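Local coordinates for protein phosphoribosyl-aminoimidazole carboxylase (Aspergillus clavatus, PDB 3K5I) that probably catalyses the ATP-dependent carboxylation of 5-aminoimidazole ribonucleotide to its N5-carboxy form in purine biosynthesis, as a dimeric ATP-grasp enzyme, at residues Gln347-Asn357 against His390-Ile401. Sequence-based numbering, arbitrary orientation. Where two conformers were deposited one is given.
Sequences QAAECALSIPN and HIQPLIDVVDRI
Leu394 reaches from helix 390-399 into the flank of helix 347-352, and its two methyls meet different residues. With CG anti to the backbone N (chi1 176°), CD1 lies 3.5 Å from Ala348 O and 3.6 Å from Cys351 SG, while CD2 turns to the methyl of Ala352. The sulfur, likewise anti to its own N, touches Leu394 CD1 and, from another side, Val397 CG2 at 3.8 Å, an apolar contact with both methyls. One turn toward the C-terminus of helix 390-399, Val398 CG2 meets Ala348 CB; the axes of helices 347-352 and 390-399 come within 9.7 Å and run nearly antiparallel. Beyond the first helix, Ile355 lays CD1 against Leu394 CB at 3.8 Å, their side chains meeting at a slant. The loop then meets the imidazole of His390 on one face and at one edge: Pro356 CG stands over the face, 3.9 Å from the centroid and 19° off the normal, a CH-pi contact. Asn357 brings ND2 to the ring edge, 3.6 Å from His390 NE2, with its amide plane turned 85° from the ring; the amide's actual hydrogen bond goes to Thr380 O. The pair illustrates how two helices, 344-352 and 384-399, join over one face of a sheet: Leu394 and Ala352 rest on Ile377 of strand 373-380, Leu394 and Val398 on Leu334 of strand 331-337, and Ala352 also on Ile360 of strand 358-362, while Pro356 packs on Gln323 of the second subunit.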
ATOM      1  N   GLN A 347     -14.730  15.027  -5.187  1.00 19.08           N
ATOM      2  CA  GLN A 347     -14.166  16.027  -6.046  1.00  8.77           C
ATOM      3  C   GLN A 347     -12.684  16.245  -5.696  1.00 25.37           C
ATOM      4  O   GLN A 347     -11.829  16.405  -6.565  1.00 34.13           O
ATOM      5  CB  GLN A 347     -14.726  17.383  -5.630  0.50  1.00           C
ATOM      6  CG  GLN A 347     -16.213  17.553  -5.593  0.50 99.75           C
ATOM      7  CD  GLN A 347     -16.489  19.034  -5.642  0.50 26.86           C
ATOM      8  OE1 GLN A 347     -17.595  19.477  -5.321  0.50 23.80           O
ATOM      9  NE2 GLN A 347     -15.474  19.804  -6.090  0.50  8.67           N
ATOM     10  N   ALA A 348     -12.357  16.259  -4.413  1.00 12.80           N
ATOM     11  CA  ALA A 348     -10.956  16.403  -4.005  1.00 17.42           C
ATOM     12  C   ALA A 348     -10.099  15.218  -4.458  1.00 13.62           C
ATOM     13  O   ALA A 348      -8.983  15.427  -4.900  1.00 20.76           O
ATOM     14  CB  ALA A 348     -10.857  16.342  -2.503  1.00 27.52           C
ATOM     15  N   ALA A 349     -10.589  13.996  -4.268  1.00 21.17           N
ATOM     16  CA  ALA A 349      -9.814  12.803  -4.674  1.00 13.16           C
ATOM     17  C   ALA A 349      -9.575  12.823  -6.170  1.00 27.15           C
ATOM     18  O   ALA A 349      -8.531  12.408  -6.711  1.00 23.65           O
ATOM     19  CB  ALA A 349     -10.561  11.551  -4.363  1.00 11.55           C
ATOM     20  N   GLU A 350     -10.605  13.322  -6.820  1.00 27.83           N
ATOM     21  CA  GLU A 350     -10.563  13.415  -8.262  1.00 17.48           C
ATOM     22  C   GLU A 350      -9.483  14.358  -8.720  1.00 22.36           C
ATOM     23  O   GLU A 350      -8.761  14.043  -9.647  1.00 36.89           O
ATOM     24  CB  GLU A 350     -11.910  13.954  -8.628  1.00 32.31           C
ATOM     25  CG  GLU A 350     -12.154  13.735 -10.058  1.00 28.54           C
ATOM     26  CD  GLU A 350     -13.424  14.456 -10.406  1.00 99.75           C
ATOM     27  OE1 GLU A 350     -13.939  13.825 -11.344  1.00 17.86           O
ATOM     28  OE2 GLU A 350     -13.851  15.505  -9.807  1.00 31.47           O
ATOM     29  N   CYS A 351      -9.351  15.500  -8.048  1.00 12.72           N
ATOM     30  CA  CYS A 351      -8.320  16.446  -8.376  1.00 91.74           C
ATOM     31  C   CYS A 351      -6.950  15.821  -8.083  1.00 10.91           C
ATOM     32  O   CYS A 351      -5.976  16.005  -8.860  1.00 10.18           O
ATOM     33  CB  CYS A 351      -8.521  17.614  -7.432  1.00  9.58           C
ATOM     34  SG  CYS A 351      -7.099  18.745  -7.619  1.00 25.16           S
ATOM     35  N   ALA A 352      -6.903  15.052  -6.980  1.00 14.68           N
ATOM     36  CA  ALA A 352      -5.652  14.397  -6.568  1.00 10.70           C
ATOM     37  C   ALA A 352      -5.153  13.446  -7.659  1.00 31.04           C
ATOM     38  O   ALA A 352      -3.945  13.194  -7.761  1.00 11.29           O
ATOM     39  CB  ALA A 352      -5.865  13.631  -5.242  1.00 16.37           C
ATOM     40  N   LEU A 353      -6.081  12.898  -8.458  1.00 18.73           N
ATOM     41  CA  LEU A 353      -5.660  11.966  -9.502  1.00 24.82           C
ATOM     42  C   LEU A 353      -4.659  12.666 -10.397  1.00 11.32           C
ATOM     43  O   LEU A 353      -3.823  12.038 -11.064  1.00 15.70           O
ATOM     44  CB  LEU A 353      -6.843  11.552 -10.361  1.00  9.30           C
ATOM     45  CG  LEU A 353      -7.775  10.511  -9.780  1.00 36.12           C
ATOM     46  CD1 LEU A 353      -8.962  10.458 -10.769  1.00  7.12           C
ATOM     47  CD2 LEU A 353      -7.118   9.152  -9.600  1.00  4.49           C
ATOM     48  N   SER A 354      -4.732  13.995 -10.438  1.00 13.16           N
ATOM     49  CA  SER A 354      -3.786  14.687 -11.318  1.00 18.60           C
ATOM     50  C   SER A 354      -2.608  15.349 -10.655  1.00 27.86           C
ATOM     51  O   SER A 354      -1.910  16.078 -11.339  1.00 17.87           O
ATOM     52  CB  SER A 354      -4.474  15.894 -11.960  1.00 42.94           C
ATOM     53  OG  SER A 354      -5.242  15.511 -13.070  1.00 23.10           O
ATOM     54  N   ILE A 355      -2.418  15.221  -9.351  1.00 14.72           N
ATOM     55  CA  ILE A 355      -1.259  15.882  -8.739  1.00 11.42           C
ATOM     56  C   ILE A 355      -0.061  14.959  -8.973  1.00 16.25           C
ATOM     57  O   ILE A 355      -0.198  13.735  -8.872  1.00 14.61           O
ATOM     58  CB  ILE A 355      -1.550  16.155  -7.295  1.00  8.19           C
ATOM     59  CG1 ILE A 355      -2.857  16.948  -7.230  1.00 13.95           C
ATOM     60  CG2 ILE A 355      -0.338  16.765  -6.660  1.00  9.08           C
ATOM     61  CD1 ILE A 355      -2.809  18.471  -7.632  1.00 13.59           C
ATOM     62  N   PRO A 356       1.105  15.488  -9.361  1.00 14.07           N
ATOM     63  CA  PRO A 356       2.160  14.491  -9.613  1.00  9.93           C
ATOM     64  C   PRO A 356       2.502  13.916  -8.230  1.00 20.14           C
ATOM     65  O   PRO A 356       2.427  14.653  -7.255  1.00  9.54           O
ATOM     66  CB  PRO A 356       3.345  15.299 -10.217  1.00 29.90           C
ATOM     67  CG  PRO A 356       2.798  16.689 -10.493  1.00 10.18           C
ATOM     68  CD  PRO A 356       1.444  16.860  -9.823  1.00 16.23           C
ATOM     69  N   ASN A 357       2.924  12.652  -8.139  1.00 12.31           N
ATOM     70  CA  ASN A 357       3.353  12.048  -6.852  1.00 29.18           C
ATOM     71  C   ASN A 357       2.395  11.942  -5.706  1.00 17.30           C
ATOM     72  O   ASN A 357       2.791  11.756  -4.563  1.00 14.17           O
ATOM     73  CB  ASN A 357       4.568  12.811  -6.311  1.00 18.32           C
ATOM     74  CG  ASN A 357       5.714  12.745  -7.289  1.00 56.03           C
ATOM     75  OD1 ASN A 357       5.583  12.026  -8.304  1.00 15.01           O
ATOM     76  ND2 ASN A 357       6.823  13.435  -7.005  1.00 20.88           N
ATOM     77  N   HIS A 390       3.764  20.646  -5.905  1.00 19.94           N
ATOM     78  CA  HIS A 390       2.868  19.673  -6.527  1.00  5.34           C
ATOM     79  C   HIS A 390       1.527  19.696  -5.863  1.00 21.20           C
ATOM     80  O   HIS A 390       0.499  19.496  -6.504  1.00 16.54           O
ATOM     81  CB  HIS A 390       3.338  18.298  -6.225  1.00 13.66           C
ATOM     82  CG  HIS A 390       4.500  17.861  -7.057  1.00 27.04           C
ATOM     83  ND1 HIS A 390       4.925  18.551  -8.176  1.00 34.26           N
ATOM     84  CD2 HIS A 390       5.315  16.785  -6.928  1.00 32.09           C
ATOM     85  CE1 HIS A 390       5.975  17.926  -8.683  1.00 19.01           C
ATOM     86  NE2 HIS A 390       6.220  16.846  -7.957  1.00 49.48           N
ATOM     87  N   ILE A 391       1.520  19.915  -4.554  1.00 23.22           N
ATOM     88  CA  ILE A 391       0.236  19.923  -3.864  1.00 24.00           C
ATOM     89  C   ILE A 391      -0.589  21.216  -3.843  1.00 25.67           C
ATOM     90  O   ILE A 391      -1.816  21.189  -3.645  1.00 19.27           O
ATOM     91  CB  ILE A 391       0.378  19.399  -2.425  1.00 23.02           C
ATOM     92  CG1 ILE A 391      -0.916  18.799  -1.915  1.00 22.08           C
ATOM     93  CG2 ILE A 391       0.845  20.506  -1.512  1.00 21.83           C
ATOM     94  CD1 ILE A 391      -0.752  17.828  -0.608  1.00  8.42           C
ATOM     95  N   GLN A 392       0.040  22.366  -4.023  1.00 17.42           N
ATOM     96  CA  GLN A 392      -0.791  23.589  -3.952  1.00 21.54           C
ATOM     97  C   GLN A 392      -2.196  23.665  -4.550  1.00 17.79           C
ATOM     98  O   GLN A 392      -3.201  24.006  -3.900  1.00 33.72           O
ATOM     99  CB  GLN A 392      -0.028  24.829  -4.406  1.00 29.36           C
ATOM    100  CG  GLN A 392      -0.737  26.123  -4.011  1.00 17.78           C
ATOM    101  CD  GLN A 392      -0.953  26.183  -2.526  1.00 36.10           C
ATOM    102  OE1 GLN A 392      -0.066  26.600  -1.786  1.00 55.90           O
ATOM    103  NE2 GLN A 392      -2.119  25.730  -2.076  1.00 49.66           N
ATOM    104  N   PRO A 393      -2.271  23.349  -5.829  1.00 19.64           N
ATOM    105  CA  PRO A 393      -3.540  23.384  -6.521  1.00  8.11           C
ATOM    106  C   PRO A 393      -4.666  22.551  -5.904  1.00 35.02           C
ATOM    107  O   PRO A 393      -5.847  22.907  -5.961  1.00 20.58           O
ATOM    108  CB  PRO A 393      -3.177  22.911  -7.918  1.00  7.05           C
ATOM    109  CG  PRO A 393      -1.762  22.885  -7.992  1.00 12.33           C
ATOM    110  CD  PRO A 393      -1.218  22.705  -6.621  1.00 25.11           C
ATOM    111  N   LEU A 394      -4.299  21.417  -5.329  1.00 22.13           N
ATOM    112  CA  LEU A 394      -5.238  20.504  -4.679  1.00  8.15           C
ATOM    113  C   LEU A 394      -5.674  21.128  -3.348  1.00 13.10           C
ATOM    114  O   LEU A 394      -6.827  20.994  -2.939  1.00 20.55           O
ATOM    115  CB  LEU A 394      -4.436  19.249  -4.337  1.00 18.78           C
ATOM    116  CG  LEU A 394      -5.235  18.205  -3.548  1.00 22.18           C
ATOM    117  CD1 LEU A 394      -6.532  17.849  -4.216  1.00 16.11           C
ATOM    118  CD2 LEU A 394      -4.362  16.945  -3.270  1.00  7.55           C
ATOM    119  N   ILE A 395      -4.751  21.808  -2.675  1.00 17.65           N
ATOM    120  CA  ILE A 395      -5.129  22.482  -1.421  1.00  7.59           C
ATOM    121  C   ILE A 395      -6.030  23.614  -1.912  1.00 27.21           C
ATOM    122  O   ILE A 395      -7.075  23.902  -1.322  1.00 56.46           O
ATOM    123  CB  ILE A 395      -3.875  23.168  -0.837  1.00  7.27           C
ATOM    124  CG1 ILE A 395      -2.802  22.156  -0.377  1.00 19.05           C
ATOM    125  CG2 ILE A 395      -4.217  24.325   0.126  1.00 13.81           C
ATOM    126  CD1 ILE A 395      -1.560  22.851   0.416  1.00 19.33           C
ATOM    127  N   ASP A 396      -5.638  24.239  -3.019  1.00 44.10           N
ATOM    128  CA  ASP A 396      -6.446  25.322  -3.578  1.00 19.39           C
ATOM    129  C   ASP A 396      -7.884  24.917  -3.854  1.00 31.16           C
ATOM    130  O   ASP A 396      -8.809  25.618  -3.502  1.00 31.93           O
ATOM    131  CB  ASP A 396      -5.869  25.793  -4.889  1.00 20.66           C
ATOM    132  CG  ASP A 396      -4.749  26.761  -4.685  1.00 18.87           C
ATOM    133  OD1 ASP A 396      -4.640  27.147  -3.479  1.00 17.11           O
ATOM    134  OD2 ASP A 396      -4.077  27.060  -5.729  1.00 34.25           O
ATOM    135  N   VAL A 397      -8.071  23.757  -4.460  1.00 36.80           N
ATOM    136  CA  VAL A 397      -9.415  23.268  -4.776  1.00 25.26           C
ATOM    137  C   VAL A 397     -10.143  22.856  -3.502  1.00 38.73           C
ATOM    138  O   VAL A 397     -11.364  22.973  -3.309  1.00 43.56           O
ATOM    139  CB  VAL A 397      -9.190  21.932  -5.539  1.00 25.87           C
ATOM    140  CG1 VAL A 397     -10.279  20.881  -5.255  1.00 45.71           C
ATOM    141  CG2 VAL A 397      -8.814  22.100  -7.030  1.00 29.05           C
ATOM    142  N   VAL A 398      -9.339  22.302  -2.616  1.00 52.77           N
ATOM    143  CA  VAL A 398      -9.911  21.801  -1.399  1.00 29.56           C
ATOM    144  C   VAL A 398     -10.444  22.985  -0.631  1.00 58.30           C
ATOM    145  O   VAL A 398     -11.554  22.973  -0.093  1.00 36.48           O
ATOM    146  CB  VAL A 398      -8.912  20.897  -0.618  1.00 48.27           C
ATOM    147  CG1 VAL A 398      -9.070  21.078   0.850  1.00 22.65           C
ATOM    148  CG2 VAL A 398      -9.140  19.393  -0.913  1.00 23.89           C
ATOM    149  N   ASP A 399      -9.615  24.014  -0.621  1.00 23.58           N
ATOM    150  CA  ASP A 399      -9.973  25.214   0.091  1.00 60.13           C
ATOM    151  C   ASP A 399     -11.323  25.836  -0.292  1.00 35.63           C
ATOM    152  O   ASP A 399     -12.103  26.207   0.588  1.00 99.75           O
ATOM    153  CB  ASP A 399      -8.786  26.180   0.056  1.00 64.36           C
ATOM    154  CG  ASP A 399      -7.779  25.923   1.181  1.00 99.75           C
ATOM    155  OD1 ASP A 399      -7.928  24.970   1.997  1.00 23.67           O
ATOM    156  OD2 ASP A 399      -6.827  26.727   1.237  1.00 28.40           O
ATOM    157  N   ARG A 400     -11.599  25.960  -1.586  1.00 29.44           N
ATOM    158  CA  ARG A 400     -12.850  26.542  -2.042  1.00 34.83           C
ATOM    159  C   ARG A 400     -14.024  25.572  -1.950  1.00 72.07           C
ATOM    160  O   ARG A 400     -14.813  25.544  -2.887  1.00 56.99           O
ATOM    161  CB  ARG A 400     -12.727  27.041  -3.483  1.00 73.48           C
ATOM    162  CG  ARG A 400     -11.452  27.840  -3.814  1.00 99.75           C
ATOM    163  CD  ARG A 400     -11.016  27.641  -5.277  1.00 99.75           C
ATOM    164  NE  ARG A 400      -9.732  28.229  -5.679  1.00 99.75           N
ATOM    165  CZ  ARG A 400      -9.435  28.578  -6.932  1.00 99.75           C
ATOM    166  NH1 ARG A 400     -10.332  28.400  -7.898  1.00 39.14           N
ATOM    167  NH2 ARG A 400      -8.250  29.108  -7.245  1.00 66.61           N
ATOM    168  N   ILE A 401     -14.156  24.804  -0.864  1.00 43.84           N
ATOM    169  CA  ILE A 401     -15.274  23.873  -0.632  1.00 99.75           C
ATOM    170  C   ILE A 401     -15.561  23.402   0.800  1.00 35.95           C
ATOM    171  O   ILE A 401     -14.705  23.430   1.705  1.00 85.19           O
ATOM    172  CB  ILE A 401     -15.462  22.693  -1.602  1.00 43.47           C
ATOM    173  CG1 ILE A 401     -14.403  21.612  -1.500  1.00 86.85           C
ATOM    174  CG2 ILE A 401     -15.714  23.094  -3.054  1.00 99.75           C
ATOM    175  CD1 ILE A 401     -14.763  20.621  -2.588  1.00 28.38           C
TER